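Long-range contacts in lovastatin nonaketide synthase, polyketide synthase component (Aspergillus terreus, PDB 7CPX), which builds the nonaketide dihydromonacolin L from malonyl-CoA, using S-adenosylmethionine and NADPH, on the way to the cholesterol-lowering drug lovastatin: residues W797-D802 and A815-D820; W1806-K1811 and D2421-N2426; P21-T26 and V72-L77. The protein carries 2 engineered substitutions. One frame throughout, in Å; residues are numbered along the deposited sequence.

Contact 1. Residues W797-D802 and A815-D820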
ATOM      1  N   TRP A 797     -23.868  67.821  40.531  1.00203.79           N
ATOM      2  CA  TRP A 797     -24.901  67.690  41.546  1.00203.79           C
ATOM      3  C   TRP A 797     -26.118  68.507  41.142  1.00203.79           C
ATOM      4  O   TRP A 797     -25.992  69.662  40.725  1.00203.79           O
ATOM      5  CB  TRP A 797     -24.369  68.150  42.909  1.00203.79           C
ATOM      6  CG  TRP A 797     -25.394  68.203  43.990  1.00203.79           C
ATOM      7  CD1 TRP A 797     -25.792  67.177  44.794  1.00203.79           C
ATOM      8  CD2 TRP A 797     -26.142  69.350  44.403  1.00203.79           C
ATOM      9  NE1 TRP A 797     -26.747  67.611  45.679  1.00203.79           N
ATOM     10  CE2 TRP A 797     -26.981  68.942  45.460  1.00203.79           C
ATOM     11  CE3 TRP A 797     -26.188  70.681  43.982  1.00203.79           C
ATOM     12  CZ2 TRP A 797     -27.854  69.818  46.098  1.00203.79           C
ATOM     13  CZ3 TRP A 797     -27.056  71.548  44.614  1.00203.79           C
ATOM     14  CH2 TRP A 797     -27.876  71.115  45.663  1.00203.79           C
ATOM     15  N   TYR A 798     -27.296  67.899  41.269  1.00203.62           N
ATOM     16  CA  TYR A 798     -28.549  68.513  40.846  1.00203.62           C
ATOM     17  C   TYR A 798     -29.542  68.463  41.995  1.00203.62           C
ATOM     18  O   TYR A 798     -29.858  67.381  42.500  1.00203.62           O
ATOM     19  CB  TYR A 798     -29.121  67.800  39.617  1.00203.62           C
ATOM     20  CG  TYR A 798     -28.197  67.817  38.422  1.00203.62           C
ATOM     21  CD1 TYR A 798     -27.204  66.859  38.274  1.00203.62           C
ATOM     22  CD2 TYR A 798     -28.316  68.793  37.443  1.00203.62           C
ATOM     23  CE1 TYR A 798     -26.358  66.870  37.184  1.00203.62           C
ATOM     24  CE2 TYR A 798     -27.474  68.812  36.349  1.00203.62           C
ATOM     25  CZ  TYR A 798     -26.497  67.849  36.224  1.00203.62           C
ATOM     26  OH  TYR A 798     -25.655  67.865  35.136  1.00203.62           O
ATOM     27  N   SER A 799     -30.029  69.631  42.406  1.00209.68           N
ATOM     28  CA  SER A 799     -31.066  69.698  43.422  1.00209.68           C
ATOM     29  C   SER A 799     -32.415  69.285  42.844  1.00209.68           C
ATOM     30  O   SER A 799     -32.661  69.384  41.638  1.00209.68           O
ATOM     31  CB  SER A 799     -31.157  71.111  43.995  1.00209.68           C
ATOM     32  OG  SER A 799     -32.247  71.226  44.894  1.00209.68           O
ATOM     33  N   SER A 800     -33.294  68.819  43.728  1.00210.52           N
ATOM     34  CA  SER A 800     -34.647  68.420  43.357  1.00210.52           C
ATOM     35  C   SER A 800     -35.642  69.112  44.276  1.00210.52           C
ATOM     36  O   SER A 800     -36.772  69.408  43.874  1.00210.52           O
ATOM     37  CB  SER A 800     -34.808  66.903  43.440  1.00210.52           C
ATOM     38  OG  SER A 800     -34.881  66.470  44.788  1.00210.52           O
ATOM     39  N   VAL A 801     -35.224  69.368  45.518  1.00214.44           N
ATOM     40  CA  VAL A 801     -36.023  70.191  46.421  1.00214.44           C
ATOM     41  C   VAL A 801     -36.303  71.538  45.772  1.00214.44           C
ATOM     42  O   VAL A 801     -37.442  72.018  45.748  1.00214.44           O
ATOM     43  CB  VAL A 801     -35.302  70.346  47.771  1.00214.44           C
ATOM     44  CG1 VAL A 801     -35.740  71.616  48.483  1.00214.44           C
ATOM     45  CG2 VAL A 801     -35.547  69.121  48.642  1.00214.44           C
ATOM     46  N   ASP A 802     -35.260  72.165  45.238  1.00214.29           N
ATOM     47  CA  ASP A 802     -35.394  73.299  44.337  1.00214.29           C
ATOM     48  C   ASP A 802     -35.319  72.759  42.916  1.00214.29           C
ATOM     49  O   ASP A 802     -34.343  72.095  42.553  1.00214.29           O
ATOM     50  CB  ASP A 802     -34.300  74.336  44.587  1.00214.29           C
ATOM     51  CG  ASP A 802     -34.422  75.539  43.677  1.00214.29           C
ATOM     52  OD1 ASP A 802     -35.324  76.373  43.908  1.00214.29           O
ATOM     53  OD2 ASP A 802     -33.619  75.651  42.729  1.00214.29           O
ATOM     54  N   ALA A 815     -29.099  78.904  53.619  1.00215.24           N
ATOM     55  CA  ALA A 815     -29.957  78.263  54.611  1.00215.24           C
ATOM     56  C   ALA A 815     -31.368  78.054  54.080  1.00215.24           C
ATOM     57  O   ALA A 815     -32.049  77.100  54.478  1.00215.24           O
ATOM     58  CB  ALA A 815     -29.990  79.098  55.891  1.00215.24           C
ATOM     59  N   LYS A 816     -31.826  78.934  53.187  1.00215.99           N
ATOM     60  CA  LYS A 816     -33.167  78.788  52.636  1.00215.99           C
ATOM     61  C   LYS A 816     -33.308  77.491  51.851  1.00215.99           C
ATOM     62  O   LYS A 816     -34.399  76.917  51.797  1.00215.99           O
ATOM     63  CB  LYS A 816     -33.503  79.990  51.755  1.00215.99           C
ATOM     64  CG  LYS A 816     -33.519  81.308  52.511  1.00215.99           C
ATOM     65  CD  LYS A 816     -33.907  82.472  51.617  1.00215.99           C
ATOM     66  CE  LYS A 816     -33.942  83.778  52.396  1.00215.99           C
ATOM     67  NZ  LYS A 816     -34.324  84.934  51.539  1.00215.99           N
ATOM     68  N   TYR A 817     -32.223  77.008  51.244  1.00212.50           N
ATOM     69  CA  TYR A 817     -32.280  75.716  50.568  1.00212.50           C
ATOM     70  C   TYR A 817     -32.480  74.581  51.565  1.00212.50           C
ATOM     71  O   TYR A 817     -33.285  73.670  51.331  1.00212.50           O
ATOM     72  CB  TYR A 817     -31.007  75.497  49.752  1.00212.50           C
ATOM     73  CG  TYR A 817     -30.975  74.175  49.022  1.00212.50           C
ATOM     74  CD1 TYR A 817     -32.007  73.805  48.171  1.00212.50           C
ATOM     75  CD2 TYR A 817     -29.909  73.299  49.178  1.00212.50           C
ATOM     76  CE1 TYR A 817     -31.982  72.600  47.501  1.00212.50           C
ATOM     77  CE2 TYR A 817     -29.875  72.092  48.509  1.00212.50           C
ATOM     78  CZ  TYR A 817     -30.914  71.747  47.672  1.00212.50           C
ATOM     79  OH  TYR A 817     -30.890  70.545  47.002  1.00212.50           O
ATOM     80  N   TRP A 818     -31.761  74.620  52.688  1.00213.48           N
ATOM     81  CA  TRP A 818     -31.946  73.595  53.709  1.00213.48           C
ATOM     82  C   TRP A 818     -33.340  73.672  54.319  1.00213.48           C
ATOM     83  O   TRP A 818     -33.875  72.656  54.775  1.00213.48           O
ATOM     84  CB  TRP A 818     -30.875  73.734  54.789  1.00213.48           C
ATOM     85  CG  TRP A 818     -29.478  73.750  54.242  1.00213.48           C
ATOM     86  CD1 TRP A 818     -28.751  74.848  53.888  1.00213.48           C
ATOM     87  CD2 TRP A 818     -28.641  72.616  53.985  1.00213.48           C
ATOM     88  NE1 TRP A 818     -27.514  74.470  53.426  1.00213.48           N
ATOM     89  CE2 TRP A 818     -27.421  73.104  53.475  1.00213.48           C
ATOM     90  CE3 TRP A 818     -28.804  71.235  54.135  1.00213.48           C
ATOM     91  CZ2 TRP A 818     -26.371  72.262  53.118  1.00213.48           C
ATOM     92  CZ3 TRP A 818     -27.760  70.401  53.780  1.00213.48           C
ATOM     93  CH2 TRP A 818     -26.559  70.918  53.276  1.00213.48           C
ATOM     94  N   LYS A 819     -33.937  74.866  54.344  1.00217.59           N
ATOM     95  CA  LYS A 819     -35.329  74.983  54.772  1.00217.59           C
ATOM     96  C   LYS A 819     -36.273  74.373  53.741  1.00217.59           C
ATOM     97  O   LYS A 819     -37.186  73.615  54.091  1.00217.59           O
ATOM     98  CB  LYS A 819     -35.675  76.452  55.016  1.00217.59           C
ATOM     99  CG  LYS A 819     -37.158  76.722  55.216  1.00217.59           C
ATOM    100  CD  LYS A 819     -37.408  78.164  55.622  1.00217.59           C
ATOM    101  CE  LYS A 819     -38.894  78.474  55.679  1.00217.59           C
ATOM    102  NZ  LYS A 819     -39.154  79.877  56.102  1.00217.59           N
ATOM    103  N   ASP A 820     -36.066  74.692  52.462  1.00217.95           N
ATOM    104  CA  ASP A 820     -36.868  74.100  51.400  1.00217.95           C
ATOM    105  C   ASP A 820     -36.743  72.586  51.379  1.00217.95           C
ATOM    106  O   ASP A 820     -37.639  71.905  50.868  1.00217.95           O
ATOM    107  CB  ASP A 820     -36.447  74.672  50.046  1.00217.95           C
ATOM    108  CG  ASP A 820     -36.636  76.172  49.962  1.00217.95           C
ATOM    109  OD1 ASP A 820     -37.112  76.769  50.951  1.00217.95           O
ATOM    110  OD2 ASP A 820     -36.308  76.755  48.908  1.00217.95           O
TER
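Y817 reaches out from its helix and drives its phenol between W797 and S799, and the buried part of the contact gathers round that ring. With CG anti to the backbone N (chi1 180°), the phenol extends across to W797, the two side chains coming from opposite directions. CE2 of Y817 lies in the plane of the tryptophan, at its edge, 3.6 Å from W797 CH2, and the two ring planes stand 86° apart. S799 OG lies near the phenol plane, at the ring's edge, and donates to Y817 OH over 2.6 Å. The same phenol oxygen also bonds E659 on helix 657-665, so this buried hydroxyl has two polar partners. S799 OG works twice as well, since it accepts from D802 N at 3.2 Å and thereby forms an ST motif that turns the chain just after the strand.

That strand, 797-798, is an outer strand of the five-stranded parallel sheet of the malonyl-CoA:ACP transacylase domain. Two residues past the strand, S800 OG bonds the V653 carbonyl, close to what is probably the GxSxG nucleophile elbow of this enzyme class.

V801 CG1 packs on the end of the helix segment, 3.5 Å from D820 CB and close to the D820 carbonyl. The looser, solvent side lies at the carboxylates of the partly exposed D802 and D820. These do not touch: D802 OD1 and D820 OD2 are 5.1 Å apart, like charges that probably repel mildly, while D802 OD2 takes the backbone N of R806.

Contact 2. Residues W1806-K1811 and D2421-N2426; sequences WIPRLK and DPRIGN
Two arginines, R1809 and R2423, each lay a guanidinium against a proline of the other segment, and the backbones are tied by one hydrogen bond. Residues 1806-1811 belong to strand 1804-1811 of a mixed, mostly parallel Rossmann-like sheet, where it is an antiparallel strand near one edge, consistent with the non-catalytic half of a split ketoreductase. Residues 2422-2426 lie in a 3-10 segment that runs on beyond N2426, near the C-terminal end of the ketoreductase domain, so the contact joins pieces more than 600 residues apart.

P1808 puts CG over one face of the R2423 guanidinium, 3.3 Å from NH2. R2423 gets there with CG anti to its own N (chi1 -164°) and a chain extended from CG to NE; its charge is answered by a salt bridge from NH1 to E1797 and a cation-pi contact with W1276. In the reciprocal pair P2422 CB lies over a face of the R1809 guanidinium, 3.3 Å from NH1. R1809 is kinked at chi2, and its NE and NH2 are bonded to the carbonyls of H1435 and R1436, which should fix the rotation of the group.

L1810 follows R1809 along the strand and packs on the R2423 side chain, CG to CG 3.9 Å. Its N donates to R2423 O, modelled at 2.5 Å, probably too short at this resolution. L1810 CD1 then reaches I2424 CG2 at 3.8 Å. Further along, K1811 passes N2426 with CG 3.7 Å from its CB, on the way to the Q1461 carbonyl bonded by NZ.

An Asx turn opens the 3-10 segment: R2423 N bonds D2421 OD1 at 2.7 Å, 38° above the carboxylate plane.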
ATOM      1  N   TRP A1806      50.250 -47.829 -32.028  1.00120.80           N
ATOM      2  CA  TRP A1806      49.258 -46.838 -31.648  1.00120.80           C
ATOM      3  C   TRP A1806      49.231 -46.733 -30.131  1.00120.80           C
ATOM      4  O   TRP A1806      49.704 -47.617 -29.412  1.00120.80           O
ATOM      5  CB  TRP A1806      47.862 -47.200 -32.169  1.00120.80           C
ATOM      6  CG  TRP A1806      47.809 -47.545 -33.625  1.00120.80           C
ATOM      7  CD1 TRP A1806      48.300 -48.669 -34.218  1.00120.80           C
ATOM      8  CD2 TRP A1806      47.212 -46.769 -34.670  1.00120.80           C
ATOM      9  NE1 TRP A1806      48.057 -48.638 -35.569  1.00120.80           N
ATOM     10  CE2 TRP A1806      47.389 -47.482 -35.871  1.00120.80           C
ATOM     11  CE3 TRP A1806      46.551 -45.539 -34.706  1.00120.80           C
ATOM     12  CZ2 TRP A1806      46.929 -47.005 -37.096  1.00120.80           C
ATOM     13  CZ3 TRP A1806      46.094 -45.069 -35.921  1.00120.80           C
ATOM     14  CH2 TRP A1806      46.285 -45.800 -37.099  1.00120.80           C
ATOM     15  N   ILE A1807      48.656 -45.634 -29.649  1.00121.28           N
ATOM     16  CA  ILE A1807      48.529 -45.387 -28.216  1.00121.28           C
ATOM     17  C   ILE A1807      47.150 -44.826 -27.925  1.00121.28           C
ATOM     18  O   ILE A1807      46.553 -44.115 -28.746  1.00121.28           O
ATOM     19  CB  ILE A1807      49.615 -44.409 -27.707  1.00121.28           C
ATOM     20  CG1 ILE A1807      50.760 -45.199 -27.064  1.00121.28           C
ATOM     21  CG2 ILE A1807      49.042 -43.375 -26.734  1.00121.28           C
ATOM     22  CD1 ILE A1807      51.860 -44.347 -26.461  1.00121.28           C
ATOM     23  N   PRO A1808      46.609 -45.147 -26.751  1.00117.92           N
ATOM     24  CA  PRO A1808      45.344 -44.550 -26.324  1.00117.92           C
ATOM     25  C   PRO A1808      45.556 -43.316 -25.464  1.00117.92           C
ATOM     26  O   PRO A1808      46.488 -43.230 -24.663  1.00117.92           O
ATOM     27  CB  PRO A1808      44.710 -45.676 -25.502  1.00117.92           C
ATOM     28  CG  PRO A1808      45.888 -46.313 -24.835  1.00117.92           C
ATOM     29  CD  PRO A1808      47.071 -46.154 -25.779  1.00117.92           C
ATOM     30  N   ARG A1809      44.660 -42.351 -25.639  1.00119.84           N
ATOM     31  CA  ARG A1809      44.655 -41.152 -24.820  1.00119.84           C
ATOM     32  C   ARG A1809      43.220 -40.811 -24.455  1.00119.84           C
ATOM     33  O   ARG A1809      42.318 -40.912 -25.290  1.00119.84           O
ATOM     34  CB  ARG A1809      45.322 -39.981 -25.547  1.00119.84           C
ATOM     35  CG  ARG A1809      46.740 -40.284 -25.993  1.00119.84           C
ATOM     36  CD  ARG A1809      47.707 -39.216 -25.548  1.00119.84           C
ATOM     37  NE  ARG A1809      49.058 -39.483 -26.026  1.00119.84           N
ATOM     38  CZ  ARG A1809      49.869 -40.391 -25.502  1.00119.84           C
ATOM     39  NH1 ARG A1809      49.495 -41.146 -24.482  1.00119.84           N
ATOM     40  NH2 ARG A1809      51.083 -40.554 -26.021  1.00119.84           N
ATOM     41  N   LEU A1810      43.013 -40.411 -23.207  1.00114.28           N
ATOM     42  CA  LEU A1810      41.672 -40.132 -22.713  1.00114.28           C
ATOM     43  C   LEU A1810      41.268 -38.725 -23.122  1.00114.28           C
ATOM     44  O   LEU A1810      41.858 -37.744 -22.659  1.00114.28           O
ATOM     45  CB  LEU A1810      41.626 -40.293 -21.198  1.00114.28           C
ATOM     46  CG  LEU A1810      42.329 -41.548 -20.678  1.00114.28           C
ATOM     47  CD1 LEU A1810      42.168 -41.673 -19.181  1.00114.28           C
ATOM     48  CD2 LEU A1810      41.796 -42.780 -21.380  1.00114.28           C
ATOM     49  N   LYS A1811      40.266 -38.624 -23.991  1.00113.23           N
ATOM     50  CA  LYS A1811      39.783 -37.341 -24.478  1.00113.23           C
ATOM     51  C   LYS A1811      38.296 -37.215 -24.190  1.00113.23           C
ATOM     52  O   LYS A1811      37.518 -38.128 -24.481  1.00113.23           O
ATOM     53  CB  LYS A1811      40.052 -37.184 -25.976  1.00113.23           C
ATOM     54  CG  LYS A1811      41.527 -37.284 -26.327  1.00113.23           C
ATOM     55  CD  LYS A1811      41.971 -36.213 -27.311  1.00113.23           C
ATOM     56  CE  LYS A1811      41.593 -36.558 -28.739  1.00113.23           C
ATOM     57  NZ  LYS A1811      42.329 -35.704 -29.714  1.00113.23           N
ATOM     58  N   ASP A2421      51.313 -39.668 -16.519  1.00119.48           N
ATOM     59  CA  ASP A2421      50.859 -40.621 -17.521  1.00119.48           C
ATOM     60  C   ASP A2421      50.330 -39.863 -18.734  1.00119.48           C
ATOM     61  O   ASP A2421      49.400 -39.062 -18.591  1.00119.48           O
ATOM     62  CB  ASP A2421      49.772 -41.522 -16.948  1.00119.48           C
ATOM     63  CG  ASP A2421      49.439 -42.689 -17.858  1.00119.48           C
ATOM     64  OD1 ASP A2421      49.571 -42.548 -19.092  1.00119.48           O
ATOM     65  OD2 ASP A2421      49.044 -43.754 -17.337  1.00119.48           O
ATOM     66  N   PRO A2422      50.883 -40.077 -19.933  1.00121.56           N
ATOM     67  CA  PRO A2422      50.363 -39.364 -21.109  1.00121.56           C
ATOM     68  C   PRO A2422      48.967 -39.793 -21.512  1.00121.56           C
ATOM     69  O   PRO A2422      48.321 -39.083 -22.291  1.00121.56           O
ATOM     70  CB  PRO A2422      51.383 -39.703 -22.199  1.00121.56           C
ATOM     71  CG  PRO A2422      51.903 -41.039 -21.796  1.00121.56           C
ATOM     72  CD  PRO A2422      51.980 -40.990 -20.295  1.00121.56           C
ATOM     73  N   ARG A2423      48.487 -40.933 -21.013  1.00118.22           N
ATOM     74  CA  ARG A2423      47.161 -41.412 -21.385  1.00118.22           C
ATOM     75  C   ARG A2423      46.093 -40.363 -21.100  1.00118.22           C
ATOM     76  O   ARG A2423      45.083 -40.284 -21.806  1.00118.22           O
ATOM     77  CB  ARG A2423      46.860 -42.705 -20.628  1.00118.22           C
ATOM     78  CG  ARG A2423      45.710 -43.519 -21.185  1.00118.22           C
ATOM     79  CD  ARG A2423      45.325 -44.634 -20.226  1.00118.22           C
ATOM     80  NE  ARG A2423      44.744 -45.780 -20.915  1.00118.22           N
ATOM     81  CZ  ARG A2423      45.448 -46.776 -21.434  1.00118.22           C
ATOM     82  NH1 ARG A2423      46.769 -46.794 -21.373  1.00118.22           N
ATOM     83  NH2 ARG A2423      44.811 -47.780 -22.031  1.00118.22           N
ATOM     84  N   ILE A2424      46.312 -39.540 -20.077  1.00117.81           N
ATOM     85  CA  ILE A2424      45.326 -38.572 -19.612  1.00117.81           C
ATOM     86  C   ILE A2424      45.676 -37.184 -20.128  1.00117.81           C
ATOM     87  O   ILE A2424      45.188 -36.176 -19.605  1.00117.81           O
ATOM     88  CB  ILE A2424      45.265 -38.566 -18.078  1.00117.81           C
ATOM     89  CG1 ILE A2424      46.522 -37.883 -17.532  1.00117.81           C
ATOM     90  CG2 ILE A2424      45.144 -39.984 -17.555  1.00117.81           C
ATOM     91  CD1 ILE A2424      46.842 -38.214 -16.112  1.00117.81           C
ATOM     92  N   GLY A2425      46.523 -37.122 -21.154  1.00118.34           N
ATOM     93  CA  GLY A2425      47.114 -35.848 -21.531  1.00118.34           C
ATOM     94  C   GLY A2425      46.081 -34.787 -21.853  1.00118.34           C
ATOM     95  O   GLY A2425      46.217 -33.627 -21.456  1.00118.34           O
ATOM     96  N   ASN A2426      45.026 -35.170 -22.573  1.00115.90           N
ATOM     97  CA  ASN A2426      44.030 -34.198 -23.004  1.00115.90           C
ATOM     98  C   ASN A2426      43.172 -33.680 -21.858  1.00115.90           C
ATOM     99  O   ASN A2426      42.409 -32.730 -22.063  1.00115.90           O
ATOM    100  CB  ASN A2426      43.129 -34.810 -24.077  1.00115.90           C
ATOM    101  CG  ASN A2426      42.851 -33.852 -25.216  1.00115.90           C
ATOM    102  OD1 ASN A2426      43.539 -33.866 -26.236  1.00115.90           O
ATOM    103  ND2 ASN A2426      41.841 -33.007 -25.045  1.00115.90           N
TER

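Contact 3. Residues P21-T26 and V72-L77; sequences PGDANT and VLQDDL
A single side-chain oxygen, Q74 OE1, takes two consecutive backbone N-H groups, G22 N at 2.7 Å and D23 N at 3.1 Å. Both donors come from the same face of the amide, well above its plane (35° for G22 and 57° for D23), so neither uses an in-plane lone pair. The glutamine gets into position by a bend at chi2 (68°), which folds its amide back onto the 21-26 loop. G22 and D23 both have positive phi, consistent with both N-H groups pointing to one acceptor.

The D23 side chain crosses that of Q74, OD1 nearest Q74 CB, and its carboxylate stands almost at right angles to the amide. On the buried side P21 packs against the other loop: CB lies 3.4 Å from V72 O, and CD is 4.0 Å from L73 CD2.

All this belongs to the ketosynthase, with P21 about 10 Å, side chain to side chain, from the predicted catalytic H367. Strand 11-19 feeds one loop, which runs on to T26, the N-cap of helix 27-35. The other follows strand 69-70, and its L73 packs on L101 of helix 97-113.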
ATOM      1  N   PRO A  21       4.003  16.117  34.804  1.00 80.07           N
ATOM      2  CA  PRO A  21       3.486  14.755  34.930  1.00 80.07           C
ATOM      3  C   PRO A  21       3.236  14.394  36.384  1.00 80.07           C
ATOM      4  O   PRO A  21       3.892  14.896  37.300  1.00 80.07           O
ATOM      5  CB  PRO A  21       4.596  13.899  34.314  1.00 80.07           C
ATOM      6  CG  PRO A  21       5.834  14.684  34.545  1.00 80.07           C
ATOM      7  CD  PRO A  21       5.443  16.134  34.493  1.00 80.07           C
ATOM      8  N   GLY A  22       2.266  13.508  36.586  1.00 84.49           N
ATOM      9  CA  GLY A  22       1.839  13.155  37.922  1.00 84.49           C
ATOM     10  C   GLY A  22       0.699  13.995  38.444  1.00 84.49           C
ATOM     11  O   GLY A  22       0.620  14.232  39.655  1.00 84.49           O
ATOM     12  N   ASP A  23      -0.186  14.463  37.564  1.00 89.37           N
ATOM     13  CA  ASP A  23      -1.324  15.301  37.925  1.00 89.37           C
ATOM     14  C   ASP A  23      -0.898  16.668  38.442  1.00 89.37           C
ATOM     15  O   ASP A  23      -1.684  17.354  39.101  1.00 89.37           O
ATOM     16  CB  ASP A  23      -2.214  14.611  38.964  1.00 89.37           C
ATOM     17  CG  ASP A  23      -2.591  13.199  38.565  1.00 89.37           C
ATOM     18  OD1 ASP A  23      -2.688  12.928  37.350  1.00 89.37           O
ATOM     19  OD2 ASP A  23      -2.789  12.359  39.468  1.00 89.37           O
ATOM     20  N   ALA A  24       0.337  17.083  38.158  1.00 84.30           N
ATOM     21  CA  ALA A  24       0.850  18.373  38.615  1.00 84.30           C
ATOM     22  C   ALA A  24       0.418  19.463  37.633  1.00 84.30           C
ATOM     23  O   ALA A  24       1.197  19.983  36.832  1.00 84.30           O
ATOM     24  CB  ALA A  24       2.364  18.321  38.764  1.00 84.30           C
ATOM     25  N   ASN A  25      -0.866  19.809  37.712  1.00 87.48           N
ATOM     26  CA  ASN A  25      -1.456  20.840  36.872  1.00 87.48           C
ATOM     27  C   ASN A  25      -1.435  22.213  37.531  1.00 87.48           C
ATOM     28  O   ASN A  25      -2.211  23.092  37.138  1.00 87.48           O
ATOM     29  CB  ASN A  25      -2.890  20.460  36.504  1.00 87.48           C
ATOM     30  CG  ASN A  25      -2.961  19.198  35.671  1.00 87.48           C
ATOM     31  OD1 ASN A  25      -2.007  18.841  34.981  1.00 87.48           O
ATOM     32  ND2 ASN A  25      -4.097  18.514  35.729  1.00 87.48           N
ATOM     33  N   THR A  26      -0.568  22.417  38.520  1.00 86.37           N
ATOM     34  CA  THR A  26      -0.460  23.698  39.203  1.00 86.37           C
ATOM     35  C   THR A  26       0.839  23.710  39.990  1.00 86.37           C
ATOM     36  O   THR A  26       1.334  22.644  40.372  1.00 86.37           O
ATOM     37  CB  THR A  26      -1.658  23.936  40.133  1.00 86.37           C
ATOM     38  OG1 THR A  26      -1.390  25.051  40.993  1.00 86.37           O
ATOM     39  CG2 THR A  26      -1.937  22.703  40.974  1.00 86.37           C
ATOM     40  N   VAL A  72       4.707  11.197  31.508  1.00 82.58           N
ATOM     41  CA  VAL A  72       3.667  11.748  30.651  1.00 82.58           C
ATOM     42  C   VAL A  72       2.622  12.454  31.499  1.00 82.58           C
ATOM     43  O   VAL A  72       2.337  12.062  32.636  1.00 82.58           O
ATOM     44  CB  VAL A  72       3.031  10.634  29.793  1.00 82.58           C
ATOM     45  CG1 VAL A  72       1.985  11.206  28.857  1.00 82.58           C
ATOM     46  CG2 VAL A  72       4.098   9.892  29.004  1.00 82.58           C
ATOM     47  N   LEU A  73       2.042  13.513  30.939  1.00 82.00           N
ATOM     48  CA  LEU A  73       0.939  14.198  31.595  1.00 82.00           C
ATOM     49  C   LEU A  73      -0.297  13.310  31.614  1.00 82.00           C
ATOM     50  O   LEU A  73      -0.589  12.599  30.649  1.00 82.00           O
ATOM     51  CB  LEU A  73       0.624  15.510  30.879  1.00 82.00           C
ATOM     52  CG  LEU A  73       1.759  16.531  30.804  1.00 82.00           C
ATOM     53  CD1 LEU A  73       1.327  17.755  30.020  1.00 82.00           C
ATOM     54  CD2 LEU A  73       2.213  16.928  32.189  1.00 82.00           C
ATOM     55  N   GLN A  74      -1.031  13.358  32.725  1.00 88.78           N
ATOM     56  CA  GLN A  74      -2.255  12.589  32.886  1.00 88.78           C
ATOM     57  C   GLN A  74      -3.487  13.359  32.430  1.00 88.78           C
ATOM     58  O   GLN A  74      -4.597  13.069  32.892  1.00 88.78           O
ATOM     59  CB  GLN A  74      -2.413  12.155  34.346  1.00 88.78           C
ATOM     60  CG  GLN A  74      -1.398  11.115  34.801  1.00 88.78           C
ATOM     61  CD  GLN A  74       0.014  11.661  34.874  1.00 88.78           C
ATOM     62  OE1 GLN A  74       0.222  12.874  34.911  1.00 88.78           O
ATOM     63  NE2 GLN A  74       0.994  10.766  34.888  1.00 88.78           N
ATOM     64  N   ASP A  75      -3.316  14.330  31.537  1.00 90.12           N
ATOM     65  CA  ASP A  75      -4.406  15.150  31.036  1.00 90.12           C
ATOM     66  C   ASP A  75      -4.532  14.971  29.529  1.00 90.12           C
ATOM     67  O   ASP A  75      -3.547  14.704  28.834  1.00 90.12           O
ATOM     68  CB  ASP A  75      -4.181  16.631  31.366  1.00 90.12           C
ATOM     69  CG  ASP A  75      -5.353  17.504  30.968  1.00 90.12           C
ATOM     70  OD1 ASP A  75      -6.374  16.958  30.498  1.00 90.12           O
ATOM     71  OD2 ASP A  75      -5.255  18.740  31.124  1.00 90.12           O
ATOM     72  N   ASP A  76      -5.757  15.113  29.032  1.00 90.75           N
ATOM     73  CA  ASP A  76      -6.022  15.033  27.599  1.00 90.75           C
ATOM     74  C   ASP A  76      -5.577  16.338  26.957  1.00 90.75           C
ATOM     75  O   ASP A  76      -6.258  17.361  27.055  1.00 90.75           O
ATOM     76  CB  ASP A  76      -7.501  14.769  27.342  1.00 90.75           C
ATOM     77  CG  ASP A  76      -7.819  14.613  25.868  1.00 90.75           C
ATOM     78  OD1 ASP A  76      -6.875  14.614  25.050  1.00 90.75           O
ATOM     79  OD2 ASP A  76      -9.014  14.491  25.526  1.00 90.75           O
ATOM     80  N   LEU A  77      -4.420  16.311  26.292  1.00 84.61           N
ATOM     81  CA  LEU A  77      -3.869  17.531  25.720  1.00 84.61           C
ATOM     82  C   LEU A  77      -4.747  18.098  24.616  1.00 84.61           C
ATOM     83  O   LEU A  77      -4.701  19.307  24.365  1.00 84.61           O
ATOM     84  CB  LEU A  77      -2.462  17.270  25.185  1.00 84.61           C
ATOM     85  CG  LEU A  77      -1.458  16.690  26.184  1.00 84.61           C
ATOM     86  CD1 LEU A  77      -0.055  17.084  25.786  1.00 84.61           C
ATOM     87  CD2 LEU A  77      -1.741  17.139  27.607  1.00 84.61           C
TER

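Overall arrangement
Along the chain contact 3 comes first, in the ketosynthase, then contact 1, in the malonyl transacylase, and last contact 2, which joins the strand 1804-1811 to the C-terminal part of the ketoreductase region. They share no sheet or helix and follow one another in series. The centres of contacts 1 and 3 are about 67 Å apart. Those of contacts 2 and 3 are about 93 Å apart, and those of contacts 1 and 2 about 155 Å. Contact 2 lies across the chain's centre from the other two. Contacts 1 and 3 are internal to their catalytic domains, whereas contact 2 brings together two parts of the megasynthase distant in sequence. None is touched by the second subunit of the homodimer.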